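Local atomic coordinates of B12-binding domain-containing protein (Kitasatospora setae, PDB entry 6WTE), a protein that binds cobalamin and a [4Fe-4S] cluster and, as the radical SAM methylase TsrM, probably transfers methyl groups by a non-radical route. Residues Thr27-Glu32 / Ile132-Ala137; Asp40-Arg45 / Leu210-Arg215; Phe77-Phe82 / Gly435-Thr440; Asp335-Glu340 / Arg391-Ala396. All coordinates share one frame; numbering follows the deposited sequence.

Contact 1 (Thr27-Glu32 / Ile132-Ala137)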
loop_
_atom_site.group_PDB
_atom_site.type_symbol
_atom_site.label_atom_id
_atom_site.label_comp_id
_atom_site.label_asym_id
_atom_site.label_seq_id
_atom_site.Cartn_x
_atom_site.Cartn_y
_atom_site.Cartn_z
ATOM N N THR A 27 4.555 2.999 19.586
ATOM C CA THR A 27 5.872 2.801 20.191
ATOM C C THR A 27 6.587 4.129 20.396
ATOM O O THR A 27 7.085 4.420 21.490
ATOM C CB THR A 27 6.716 1.870 19.320
ATOM O OG1 THR A 27 6.128 0.566 19.318
ATOM C CG2 THR A 27 8.143 1.774 19.853
ATOM N N ALA A 28 6.631 4.957 19.350
ATOM C CA ALA A 28 7.338 6.229 19.434
ATOM C C ALA A 28 6.700 7.143 20.473
ATOM O O ALA A 28 7.394 7.755 21.292
ATOM C CB ALA A 28 7.353 6.899 18.063
ATOM N N LEU A 29 5.374 7.249 20.449
ATOM C CA LEU A 29 4.696 8.134 21.390
ATOM C C LEU A 29 4.882 7.661 22.825
ATOM O O LEU A 29 5.167 8.466 23.717
ATOM C CB LEU A 29 3.217 8.226 21.037
ATOM C CG LEU A 29 2.862 9.112 19.846
ATOM C CD1 LEU A 29 1.418 8.856 19.472
ATOM C CD2 LEU A 29 3.091 10.579 20.196
ATOM N N GLU A 30 4.751 6.354 23.064
ATOM C CA GLU A 30 4.955 5.837 24.415
ATOM C C GLU A 30 6.389 6.056 24.884
ATOM O O GLU A 30 6.621 6.408 26.047
ATOM C CB GLU A 30 4.594 4.351 24.470
ATOM C CG GLU A 30 3.102 4.079 24.369
ATOM C CD GLU A 30 2.767 2.604 24.497
ATOM O OE1 GLU A 30 3.669 1.772 24.279
ATOM O OE2 GLU A 30 1.602 2.284 24.813
ATOM N N ASP A 31 7.367 5.859 23.992
ATOM C CA ASP A 31 8.761 6.062 24.366
ATOM C C ASP A 31 9.060 7.518 24.703
ATOM O O ASP A 31 10.010 7.786 25.444
ATOM C CB ASP A 31 9.693 5.579 23.249
ATOM C CG ASP A 31 9.741 4.060 23.134
ATOM O OD1 ASP A 31 9.096 3.366 23.947
ATOM O OD2 ASP A 31 10.433 3.558 22.227
ATOM N N GLU A 32 8.275 8.456 24.179
ATOM C CA GLU A 32 8.423 9.875 24.479
ATOM C C GLU A 32 7.549 10.329 25.639
ATOM O O GLU A 32 7.443 11.535 25.887
ATOM C CB GLU A 32 8.111 10.713 23.238
ATOM C CG GLU A 32 9.147 10.581 22.133
ATOM C CD GLU A 32 10.498 11.147 22.527
ATOM O OE1 GLU A 32 10.535 12.114 23.316
ATOM O OE2 GLU A 32 11.525 10.619 22.050
ATOM N N ILE A 132 7.395 13.170 13.590
ATOM C CA ILE A 132 6.558 14.366 13.484
ATOM C C ILE A 132 5.406 14.295 14.478
ATOM O O ILE A 132 5.058 15.292 15.123
ATOM C CB ILE A 132 6.048 14.524 12.040
ATOM C CG1 ILE A 132 7.224 14.737 11.087
ATOM C CG2 ILE A 132 5.016 15.677 11.947
ATOM C CD1 ILE A 132 6.857 14.685 9.615
ATOM N N LEU A 133 4.797 13.113 14.621
ATOM C CA LEU A 133 3.664 12.979 15.533
ATOM C C LEU A 133 4.079 13.229 16.981
ATOM O O LEU A 133 3.319 13.825 17.756
ATOM C CB LEU A 133 3.024 11.595 15.380
ATOM C CG LEU A 133 1.768 11.354 16.224
ATOM C CD1 LEU A 133 0.734 12.452 15.964
ATOM C CD2 LEU A 133 1.172 9.975 15.945
ATOM N N CYS A 134 5.277 12.778 17.369
ATOM C CA CYS A 134 5.746 13.057 18.722
ATOM C C CYS A 134 5.937 14.548 18.945
ATOM O O CYS A 134 5.610 15.065 20.018
ATOM C CB CYS A 134 7.050 12.323 19.006
ATOM S SG CYS A 134 6.838 10.558 19.265
ATOM N N GLU A 135 6.498 15.253 17.958
ATOM C CA GLU A 135 6.653 16.694 18.109
ATOM C C GLU A 135 5.297 17.377 18.169
ATOM O O GLU A 135 5.096 18.292 18.971
ATOM C CB GLU A 135 7.508 17.263 16.974
ATOM C CG GLU A 135 8.941 16.749 17.002
ATOM C CD GLU A 135 9.880 17.519 16.091
ATOM O OE1 GLU A 135 9.506 18.617 15.622
ATOM O OE2 GLU A 135 11.001 17.019 15.850
ATOM N N LEU A 136 4.344 16.916 17.354
ATOM C CA LEU A 136 2.997 17.478 17.392
ATOM C C LEU A 136 2.339 17.237 18.746
ATOM O O LEU A 136 1.794 18.163 19.357
ATOM C CB LEU A 136 2.153 16.884 16.261
ATOM C CG LEU A 136 0.697 17.364 16.164
ATOM C CD1 LEU A 136 0.598 18.869 15.935
ATOM C CD2 LEU A 136 -0.055 16.596 15.083
ATOM N N ALA A 137 2.399 15.999 19.241
ATOM C CA ALA A 137 1.824 15.700 20.550
ATOM C C ALA A 137 2.467 16.551 21.638
ATOM O O ALA A 137 1.787 16.997 22.570
ATOM C CB ALA A 137 1.974 14.210 20.869
#
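With CG turned anti to the carbonyl carbon (chi1 -77°), L29 reaches across to helix 130-141, while C134 uses the same kind of torsion (chi1 -74°) to lay its sulfur against helix 20-31. The two leucine branches divide the work. CD1 of L29 meets CD2 of L133 at 3.7 Å, the two side chains crossing at about a right angle, and CD2 of L29 rests 3.9 Å from CB of A137. The C134 sulfur lies against A28, 3.5 Å from its carbonyl O and 3.9 Å from its CB, and at the helix end CG of E32 covers it from 3.7 Å. The axes of the two segments pass 9.4 Å apart, inclined by 42°, with the small residues A28, C134 and A137 at the interface. Both helices belong to the Rossmann-like B12-binding domain and pack against the parallel strands of its sheet: L29 touches V36 of strand 35-40, and L133, close to the bound cobalamin, touches L63 of strand 63-67 and V102 of strand 101-104.

Contact 2 (Asp40-Arg45 / Leu210-Arg215)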
loop_
_atom_site.group_PDB
_atom_site.type_symbol
_atom_site.label_atom_id
_atom_site.label_comp_id
_atom_site.label_asym_id
_atom_site.label_seq_id
_atom_site.Cartn_x
_atom_site.Cartn_y
_atom_site.Cartn_z
ATOM N N ASP A 40 -9.806 0.667 17.170
ATOM C CA ASP A 40 -9.738 -0.043 15.897
ATOM C C ASP A 40 -11.158 -0.385 15.455
ATOM O O ASP A 40 -11.827 -1.215 16.078
ATOM C CB ASP A 40 -8.874 -1.296 16.027
ATOM C CG ASP A 40 -8.547 -1.915 14.688
ATOM O OD1 ASP A 40 -9.123 -1.474 13.678
ATOM O OD2 ASP A 40 -7.702 -2.830 14.648
ATOM N N LEU A 41 -11.610 0.252 14.375
ATOM C CA LEU A 41 -12.982 0.090 13.909
ATOM C C LEU A 41 -13.148 -1.058 12.925
ATOM O O LEU A 41 -14.282 -1.342 12.519
ATOM C CB LEU A 41 -13.474 1.395 13.268
ATOM C CG LEU A 41 -13.365 2.640 14.154
ATOM C CD1 LEU A 41 -13.869 3.885 13.430
ATOM C CD2 LEU A 41 -14.119 2.445 15.464
ATOM N N THR A 42 -12.057 -1.736 12.555
ATOM C CA THR A 42 -12.142 -2.800 11.556
ATOM C C THR A 42 -13.090 -3.909 12.001
ATOM O O THR A 42 -13.886 -4.412 11.201
ATOM C CB THR A 42 -10.749 -3.362 11.278
ATOM O OG1 THR A 42 -9.906 -2.301 10.814
ATOM C CG2 THR A 42 -10.796 -4.477 10.221
ATOM N N PHE A 43 -13.031 -4.292 13.274
ATOM C CA PHE A 43 -13.917 -5.319 13.803
ATOM C C PHE A 43 -15.184 -4.730 14.414
ATOM O O PHE A 43 -15.897 -5.427 15.145
ATOM C CB PHE A 43 -13.173 -6.175 14.834
ATOM C CG PHE A 43 -11.810 -6.630 14.378
ATOM C CD1 PHE A 43 -11.666 -7.429 13.260
ATOM C CD2 PHE A 43 -10.673 -6.253 15.075
ATOM C CE1 PHE A 43 -10.405 -7.848 12.836
ATOM C CE2 PHE A 43 -9.416 -6.671 14.662
ATOM C CZ PHE A 43 -9.283 -7.468 13.540
ATOM N N ARG A 44 -15.482 -3.465 14.125
ATOM C CA ARG A 44 -16.712 -2.811 14.556
ATOM C C ARG A 44 -17.391 -2.128 13.376
ATOM O O ARG A 44 -18.005 -1.065 13.518
ATOM C CB ARG A 44 -16.430 -1.809 15.674
ATOM C CG ARG A 44 -15.763 -2.405 16.910
ATOM C CD ARG A 44 -16.724 -3.272 17.714
ATOM N NE ARG A 44 -17.892 -2.527 18.179
ATOM C CZ ARG A 44 -17.961 -1.908 19.355
ATOM N NH1 ARG A 44 -16.927 -1.939 20.185
ATOM N NH2 ARG A 44 -19.061 -1.250 19.702
ATOM N N ARG A 45 -17.301 -2.745 12.190
ATOM C CA ARG A 45 -17.811 -2.121 10.969
ATOM C C ARG A 45 -19.283 -1.768 11.085
ATOM O O ARG A 45 -19.731 -0.746 10.551
ATOM C CB ARG A 45 -17.621 -3.052 9.770
ATOM C CG ARG A 45 -16.205 -3.383 9.433
ATOM C CD ARG A 45 -16.119 -4.008 8.046
ATOM N NE ARG A 45 -16.733 -5.332 7.948
ATOM C CZ ARG A 45 -16.817 -6.026 6.817
ATOM N NH1 ARG A 45 -17.386 -7.223 6.805
ATOM N NH2 ARG A 45 -16.333 -5.519 5.688
ATOM N N LEU A 210 -2.808 -10.624 17.132
ATOM C CA LEU A 210 -3.233 -12.015 16.999
ATOM C C LEU A 210 -4.639 -12.106 16.424
ATOM O O LEU A 210 -4.935 -13.015 15.640
ATOM C CB LEU A 210 -3.157 -12.731 18.348
ATOM C CG LEU A 210 -3.536 -14.213 18.301
ATOM C CD1 LEU A 210 -2.542 -15.008 17.435
ATOM C CD2 LEU A 210 -3.619 -14.781 19.703
ATOM N N GLU A 211 -5.516 -11.166 16.787
ATOM C CA GLU A 211 -6.862 -11.156 16.221
ATOM C C GLU A 211 -6.818 -11.071 14.700
ATOM O O GLU A 211 -7.511 -11.822 14.004
ATOM C CB GLU A 211 -7.668 -9.989 16.796
ATOM C CG GLU A 211 -9.120 -9.954 16.334
ATOM C CD GLU A 211 -9.929 -11.152 16.811
ATOM O OE1 GLU A 211 -9.551 -11.779 17.825
ATOM O OE2 GLU A 211 -10.952 -11.469 16.169
ATOM N N TYR A 212 -5.990 -10.171 14.164
ATOM C CA TYR A 212 -5.844 -10.090 12.713
ATOM C C TYR A 212 -5.258 -11.374 12.147
ATOM O O TYR A 212 -5.689 -11.849 11.090
ATOM C CB TYR A 212 -4.962 -8.905 12.337
ATOM C CG TYR A 212 -5.699 -7.591 12.350
ATOM C CD1 TYR A 212 -6.455 -7.195 11.255
ATOM C CD2 TYR A 212 -5.640 -6.752 13.454
ATOM C CE1 TYR A 212 -7.130 -5.989 11.254
ATOM C CE2 TYR A 212 -6.317 -5.542 13.464
ATOM C CZ TYR A 212 -7.058 -5.169 12.358
ATOM O OH TYR A 212 -7.731 -3.971 12.340
ATOM N N TYR A 213 -4.280 -11.953 12.842
ATOM C CA TYR A 213 -3.639 -13.165 12.339
ATOM C C TYR A 213 -4.632 -14.316 12.256
ATOM O O TYR A 213 -4.641 -15.071 11.278
ATOM C CB TYR A 213 -2.458 -13.531 13.234
ATOM C CG TYR A 213 -1.624 -14.684 12.732
ATOM C CD1 TYR A 213 -0.764 -14.522 11.656
ATOM C CD2 TYR A 213 -1.686 -15.930 13.345
ATOM C CE1 TYR A 213 0.008 -15.561 11.196
ATOM C CE2 TYR A 213 -0.907 -16.988 12.893
ATOM C CZ TYR A 213 -0.065 -16.792 11.819
ATOM O OH TYR A 213 0.704 -17.828 11.362
ATOM N N ARG A 214 -5.494 -14.459 13.265
ATOM C CA ARG A 214 -6.486 -15.526 13.250
ATOM C C ARG A 214 -7.552 -15.314 12.186
ATOM O O ARG A 214 -8.212 -16.278 11.783
ATOM C CB ARG A 214 -7.139 -15.652 14.628
ATOM C CG ARG A 214 -6.190 -16.163 15.701
ATOM C CD ARG A 214 -6.870 -16.263 17.061
ATOM N NE ARG A 214 -8.052 -17.121 17.029
ATOM C CZ ARG A 214 -9.294 -16.686 17.223
ATOM N NH1 ARG A 214 -10.312 -17.533 17.176
ATOM N NH2 ARG A 214 -9.517 -15.402 17.474
ATOM N N ARG A 215 -7.735 -14.079 11.726
ATOM C CA ARG A 215 -8.693 -13.779 10.674
ATOM C C ARG A 215 -8.029 -13.683 9.304
ATOM O O ARG A 215 -8.661 -13.222 8.350
ATOM C CB ARG A 215 -9.449 -12.490 11.014
ATOM C CG ARG A 215 -10.099 -12.566 12.392
ATOM C CD ARG A 215 -10.900 -11.327 12.771
ATOM N NE ARG A 215 -12.312 -11.464 12.433
ATOM C CZ ARG A 215 -13.301 -10.881 13.103
ATOM N NH1 ARG A 215 -13.034 -10.127 14.161
ATOM N NH2 ARG A 215 -14.558 -11.061 12.723
#
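The phenol of Y212 makes a notably short hydrogen bond, 2.6 Å from OH to OD2 of D40, and the same ring carries F43 on its face. The hydroxyl donates to the syn lone pair of OD2, and the carboxylate lies nearly coplanar with the tyrosine ring, 20° apart, meeting it at the edge. F43 comes over one face of that ring: its CZ sits above the centre, 3.4 Å from CZ of Y212, but the ring planes meet at 49°, an oblique aromatic pair. CG of E211, set anti to the backbone N (chi1 -176°), covers a face of F43 in a CH-pi contact, 4.0 Å from the ring centroid; the bend at chi2 then carries the carboxylate to a salt bridge between OE2 and NH1 of R215. R215 slides past F43 the other way, its guanidinium plane almost parallel to the ring and NH1 3.2 Å from CD1. OD1 of D40 accepts hydrogen bonds from the backbone N of T42, an Asx turn, and from ND2 of N9, and OG1 of T42 bonds to O of N11, a cobalamin-binding residue. The D40 carboxylate is thus fixed from both oxygens, and its three donors would be expected to favour the charged form; of them, Y212 alone spans from helix 209-214 to the B12-domain loop.

Contact 3 (Phe77-Phe82 / Gly435-Thr440)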
loop_
_atom_site.group_PDB
_atom_site.type_symbol
_atom_site.label_atom_id
_atom_site.label_comp_id
_atom_site.label_asym_id
_atom_site.label_seq_id
_atom_site.Cartn_x
_atom_site.Cartn_y
_atom_site.Cartn_z
ATOM N N PHE A 77 -10.717 -0.448 -13.175
ATOM C CA PHE A 77 -12.060 -0.676 -13.692
ATOM C C PHE A 77 -13.139 -0.466 -12.636
ATOM O O PHE A 77 -14.311 -0.314 -12.996
ATOM C CB PHE A 77 -12.171 -2.089 -14.274
ATOM C CG PHE A 77 -11.559 -3.148 -13.404
ATOM C CD1 PHE A 77 -10.203 -3.429 -13.473
ATOM C CD2 PHE A 77 -12.341 -3.860 -12.504
ATOM C CE1 PHE A 77 -9.637 -4.396 -12.665
ATOM C CE2 PHE A 77 -11.778 -4.836 -11.697
ATOM C CZ PHE A 77 -10.427 -5.100 -11.776
ATOM N N GLU A 78 -12.770 -0.408 -11.356
ATOM C CA GLU A 78 -13.742 -0.313 -10.273
ATOM C C GLU A 78 -13.981 1.119 -9.815
ATOM O O GLU A 78 -15.131 1.562 -9.758
ATOM C CB GLU A 78 -13.289 -1.152 -9.074
ATOM C CG GLU A 78 -14.366 -1.285 -8.009
ATOM C CD GLU A 78 -13.926 -2.118 -6.824
ATOM O OE1 GLU A 78 -12.741 -2.517 -6.779
ATOM O OE2 GLU A 78 -14.774 -2.369 -5.938
ATOM N N GLN A 79 -12.920 1.851 -9.493
ATOM C CA GLN A 79 -13.025 3.233 -9.036
ATOM C C GLN A 79 -13.964 3.336 -7.833
ATOM O O GLN A 79 -14.952 4.080 -7.824
ATOM C CB GLN A 79 -13.464 4.137 -10.188
ATOM C CG GLN A 79 -12.400 4.214 -11.268
ATOM C CD GLN A 79 -12.895 4.851 -12.537
ATOM O OE1 GLN A 79 -13.721 5.763 -12.508
ATOM N NE2 GLN A 79 -12.403 4.367 -13.669
ATOM N N ARG A 80 -13.632 2.552 -6.812
ATOM C CA ARG A 80 -14.391 2.539 -5.568
ATOM C C ARG A 80 -13.592 3.251 -4.489
ATOM O O ARG A 80 -12.595 2.704 -3.995
ATOM C CB ARG A 80 -14.728 1.114 -5.128
ATOM C CG ARG A 80 -15.352 1.063 -3.738
ATOM C CD ARG A 80 -16.254 -0.143 -3.547
ATOM N NE ARG A 80 -16.845 -0.153 -2.212
ATOM C CZ ARG A 80 -16.359 -0.842 -1.185
ATOM N NH1 ARG A 80 -15.271 -1.587 -1.338
ATOM N NH2 ARG A 80 -16.960 -0.789 -0.004
ATOM N N PRO A 81 -13.975 4.463 -4.100
ATOM C CA PRO A 81 -13.201 5.205 -3.103
ATOM C C PRO A 81 -13.500 4.763 -1.681
ATOM O O PRO A 81 -14.579 4.254 -1.374
ATOM C CB PRO A 81 -13.661 6.650 -3.315
ATOM C CG PRO A 81 -15.072 6.506 -3.748
ATOM C CD PRO A 81 -15.118 5.250 -4.598
ATOM N N PHE A 82 -12.510 4.968 -0.811
ATOM C CA PHE A 82 -12.693 4.830 0.626
ATOM C C PHE A 82 -12.724 6.161 1.368
ATOM O O PHE A 82 -13.163 6.192 2.521
ATOM C CB PHE A 82 -11.568 3.978 1.237
ATOM C CG PHE A 82 -11.524 2.560 0.737
ATOM C CD1 PHE A 82 -12.600 1.708 0.930
ATOM C CD2 PHE A 82 -10.389 2.069 0.112
ATOM C CE1 PHE A 82 -12.554 0.396 0.483
ATOM C CE2 PHE A 82 -10.336 0.757 -0.335
ATOM C CZ PHE A 82 -11.420 -0.076 -0.152
ATOM N N GLY A 435 -6.253 8.362 -23.477
ATOM C CA GLY A 435 -6.182 7.308 -22.494
ATOM C C GLY A 435 -6.719 7.668 -21.128
ATOM O O GLY A 435 -6.906 6.766 -20.306
ATOM N N LEU A 436 -6.960 8.952 -20.863
ATOM C CA LEU A 436 -7.559 9.385 -19.608
ATOM C C LEU A 436 -9.010 8.922 -19.537
ATOM O O LEU A 436 -9.761 9.047 -20.507
ATOM C CB LEU A 436 -7.482 10.906 -19.515
ATOM C CG LEU A 436 -7.378 11.637 -18.189
ATOM C CD1 LEU A 436 -6.248 11.049 -17.382
ATOM C CD2 LEU A 436 -7.104 13.088 -18.491
ATOM N N GLN A 437 -9.416 8.415 -18.375
ATOM C CA GLN A 437 -10.744 7.833 -18.241
ATOM C C GLN A 437 -11.213 7.944 -16.798
ATOM O O GLN A 437 -10.416 7.855 -15.861
ATOM C CB GLN A 437 -10.744 6.358 -18.676
ATOM C CG GLN A 437 -12.123 5.720 -18.885
ATOM C CD GLN A 437 -12.760 5.182 -17.600
ATOM O OE1 GLN A 437 -12.092 4.999 -16.584
ATOM N NE2 GLN A 437 -14.060 4.923 -17.655
ATOM N N SER A 438 -12.521 8.118 -16.632
ATOM C CA SER A 438 -13.155 7.970 -15.329
ATOM C C SER A 438 -14.596 7.545 -15.541
ATOM O O SER A 438 -15.279 8.072 -16.425
ATOM C CB SER A 438 -13.120 9.262 -14.507
ATOM O OG SER A 438 -13.729 9.040 -13.244
ATOM N N ASN A 439 -15.057 6.595 -14.719
ATOM C CA ASN A 439 -16.408 6.066 -14.876
ATOM C C ASN A 439 -17.483 7.112 -14.634
ATOM O O ASN A 439 -18.601 6.953 -15.132
ATOM C CB ASN A 439 -16.643 4.899 -13.922
ATOM C CG ASN A 439 -15.812 3.686 -14.266
ATOM O OD1 ASN A 439 -15.224 3.604 -15.345
ATOM N ND2 ASN A 439 -15.769 2.729 -13.354
ATOM N N THR A 440 -17.186 8.155 -13.861
ATOM C CA THR A 440 -18.162 9.179 -13.510
ATOM C C THR A 440 -17.869 10.519 -14.178
ATOM O O THR A 440 -18.394 11.551 -13.749
ATOM C CB THR A 440 -18.222 9.341 -11.992
ATOM O OG1 THR A 440 -16.915 9.653 -11.502
ATOM C CG2 THR A 440 -18.692 8.049 -11.343
HETATM O O HOH W 1 -17.294 3.621 -10.768
HETATM O O HOH W 2 -14.797 7.485 -10.648
#
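The carboxamide of Q79 bridges a loop of the Rossmann-like B12-binding domain to segment 435-440, which includes strand 436-437, using both of its polar atoms. OE1 accepts from the backbone N of N439 at 2.7 Å, a nearly straight bond (168°) that lies in the carbonyl plane on a lone pair. NE2 donates a hydrogen bond to OE1 of Q437 at 3.0 Å, again on a lone pair, and another to O of A76 just upstream in its own loop. Extended beyond CG, the Q79 chain brings its amide over that of N439, and the two planes stack at 26°. What positions N439 is Q437, bent at chi2 (-85°): its NE2 donates to OD1 of N439 over 2.9 Å, leaving ND2 turned to the loop backbone, where it makes a weak bond to O of F77. Farther out, W495 of helix 491-503 packs against Q79 and N439, OG of S438 and OG1 of T440 bond to O of L473 and O of F471, and E78 OE1 bonds to OG1 of T73, a cobalamin-binding residue. Two waters complete the seam. One joins O of E78 to ND2 of N439; the other donates to OE1 of Q79 at 2.8 Å and to OG1 of T440 at 3.1 Å.

Contact 4 (Asp335-Glu340 / Arg391-Ala396)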
loop_
_atom_site.group_PDB
_atom_site.type_symbol
_atom_site.label_atom_id
_atom_site.label_comp_id
_atom_site.label_asym_id
_atom_site.label_seq_id
_atom_site.Cartn_x
_atom_site.Cartn_y
_atom_site.Cartn_z
ATOM N N ASP A 335 5.837 -7.169 -14.039
ATOM C CA ASP A 335 4.966 -6.154 -14.630
ATOM C C ASP A 335 4.806 -6.272 -16.145
ATOM O O ASP A 335 3.676 -6.188 -16.639
ATOM C CB ASP A 335 5.440 -4.753 -14.225
ATOM C CG ASP A 335 5.107 -4.439 -12.777
ATOM O OD1 ASP A 335 4.147 -5.051 -12.254
ATOM O OD2 ASP A 335 5.798 -3.606 -12.157
ATOM N N HIS A 336 5.887 -6.490 -16.892
ATOM C CA HIS A 336 5.770 -6.719 -18.331
ATOM C C HIS A 336 7.047 -7.376 -18.838
ATOM O O HIS A 336 7.982 -7.637 -18.080
ATOM C CB HIS A 336 5.494 -5.419 -19.097
ATOM C CG HIS A 336 4.582 -5.601 -20.271
ATOM N ND1 HIS A 336 5.004 -6.134 -21.470
ATOM C CD2 HIS A 336 3.261 -5.347 -20.419
ATOM C CE1 HIS A 336 3.985 -6.191 -22.307
ATOM N NE2 HIS A 336 2.915 -5.720 -21.695
ATOM N N ILE A 337 7.084 -7.617 -20.148
ATOM C CA ILE A 337 8.278 -8.153 -20.796
ATOM C C ILE A 337 8.750 -7.302 -21.960
ATOM O O ILE A 337 9.944 -7.345 -22.311
ATOM C CB ILE A 337 8.036 -9.604 -21.265
ATOM C CG1 ILE A 337 9.349 -10.237 -21.739
ATOM C CG2 ILE A 337 7.016 -9.625 -22.386
ATOM C CD1 ILE A 337 9.259 -11.705 -22.084
ATOM N N ARG A 338 7.891 -6.495 -22.566
ATOM C CA ARG A 338 8.266 -5.765 -23.768
ATOM C C ARG A 338 9.099 -4.539 -23.409
ATOM O O ARG A 338 8.641 -3.696 -22.620
ATOM C CB ARG A 338 7.024 -5.359 -24.548
ATOM C CG ARG A 338 6.370 -6.513 -25.303
ATOM C CD ARG A 338 7.309 -7.061 -26.375
ATOM N NE ARG A 338 6.668 -8.058 -27.233
ATOM C CZ ARG A 338 5.895 -7.763 -28.277
ATOM N NH1 ARG A 338 5.651 -6.499 -28.586
ATOM N NH2 ARG A 338 5.360 -8.732 -29.008
ATOM N N PRO A 339 10.311 -4.400 -23.955
ATOM C CA PRO A 339 11.126 -3.213 -23.654
ATOM C C PRO A 339 10.454 -1.915 -24.048
ATOM O O PRO A 339 10.636 -0.902 -23.362
ATOM C CB PRO A 339 12.411 -3.451 -24.464
ATOM C CG PRO A 339 12.444 -4.924 -24.723
ATOM C CD PRO A 339 11.013 -5.359 -24.829
ATOM N N GLU A 340 9.666 -1.915 -25.126
ATOM C CA GLU A 340 8.999 -0.685 -25.533
ATOM C C GLU A 340 7.980 -0.232 -24.494
ATOM O O GLU A 340 7.711 0.968 -24.377
ATOM C CB GLU A 340 8.341 -0.867 -26.903
ATOM C CG GLU A 340 7.304 -1.977 -26.975
ATOM C CD GLU A 340 7.878 -3.328 -27.402
ATOM O OE1 GLU A 340 9.080 -3.604 -27.158
ATOM O OE2 GLU A 340 7.110 -4.116 -28.000
ATOM N N ARG A 391 -0.625 -10.245 -25.408
ATOM C CA ARG A 391 -0.473 -11.673 -25.694
ATOM C C ARG A 391 0.969 -12.123 -25.514
ATOM O O ARG A 391 1.228 -13.198 -24.952
ATOM C CB ARG A 391 -0.934 -11.990 -27.116
ATOM C CG ARG A 391 -2.407 -11.807 -27.369
ATOM C CD ARG A 391 -2.808 -12.426 -28.697
ATOM N NE ARG A 391 -4.095 -11.917 -29.163
ATOM C CZ ARG A 391 -4.230 -10.990 -30.107
ATOM N NH1 ARG A 391 -3.155 -10.477 -30.694
ATOM N NH2 ARG A 391 -5.440 -10.584 -30.469
ATOM N N ALA A 392 1.921 -11.317 -25.993
ATOM C CA ALA A 392 3.328 -11.675 -25.852
ATOM C C ALA A 392 3.713 -11.808 -24.387
ATOM O O ALA A 392 4.434 -12.739 -24.008
ATOM C CB ALA A 392 4.205 -10.635 -26.541
ATOM N N CYS A 393 3.235 -10.887 -23.547
ATOM C CA CYS A 393 3.531 -10.969 -22.122
ATOM C C CYS A 393 2.838 -12.163 -21.477
ATOM O O CYS A 393 3.458 -12.894 -20.694
ATOM C CB CYS A 393 3.123 -9.671 -21.423
ATOM S SG CYS A 393 3.526 -9.665 -19.673
ATOM N N VAL A 394 1.558 -12.384 -21.796
ATOM C CA VAL A 394 0.843 -13.537 -21.251
ATOM C C VAL A 394 1.594 -14.820 -21.572
ATOM O O VAL A 394 1.874 -15.633 -20.685
ATOM C CB VAL A 394 -0.601 -13.584 -21.784
ATOM C CG1 VAL A 394 -1.222 -14.958 -21.535
ATOM C CG2 VAL A 394 -1.445 -12.498 -21.123
ATOM N N ASP A 395 1.961 -15.000 -22.846
ATOM C CA ASP A 395 2.627 -16.233 -23.264
ATOM C C ASP A 395 3.946 -16.433 -22.533
ATOM O O ASP A 395 4.249 -17.542 -22.073
ATOM C CB ASP A 395 2.857 -16.219 -24.777
ATOM C CG ASP A 395 1.577 -16.423 -25.562
ATOM O OD1 ASP A 395 0.562 -16.816 -24.954
ATOM O OD2 ASP A 395 1.588 -16.192 -26.785
ATOM N N ALA A 396 4.749 -15.375 -22.422
ATOM C CA ALA A 396 6.050 -15.509 -21.778
ATOM C C ALA A 396 5.910 -15.717 -20.273
ATOM O O ALA A 396 6.596 -16.566 -19.694
ATOM C CB ALA A 396 6.903 -14.281 -22.069
#
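C393 lies over one face of the H336 imidazole, SG anti to the backbone N (chi1 -177°). That torsion puts the sulfur 4.2 Å from the ring centroid and only 7° off the ring normal, while CB makes a CH-pi contact nearer the rim, 3.7 Å from CE1. Two polar partners fix the rotation of the ring: ND1 accepts the backbone N of R338, which lies near the ring plane, at 3.1 Å in an almost linear bond, and NE2 is hydrogen-bonded to OE2 of E385. Beside it, I337 stretches its chain with CG1 anti to the backbone N and chi2 also extended, so that CD1 presses on CB of A396 at 3.5 Å, a tight carbon pair, and CG2 lies 3.7 Å from CA of C393. R338, in the conformer described, one of two, folds at chi2 (-64°) and carries its guanidinium back over A392; there NH1 can pair with OE2 of E340 and NH2 with E388. Packing of H336 and I337 on C393 and A396 joins the loop after strand 327-335 to helix 387-398 of the radical SAM core. With ND1 serving as acceptor, the imidazole proton would be expected on NE2, facing the E385 carboxylate.

From the N terminus, helix 20-31 enters contact 1, and the loop after strand 35-40 enters contact 2 before contact 1 closes at helix 130-141. The loop at 77-82 likewise opens contact 3 ahead of that closure, so contacts 1, 2 and 3 all cross one another. Contact 1 stays within the B12-binding domain; contact 2, closing at helix 209-214, and contact 3, closing only at strand 436-437, tie that domain to the radical SAM part, their centres 29 Å apart. Contact 4 opens and closes between the two ends of contact 3, wholly inside the radical SAM core, and lies farthest from contact 1, about 47 Å between centres, across the middle of the chain.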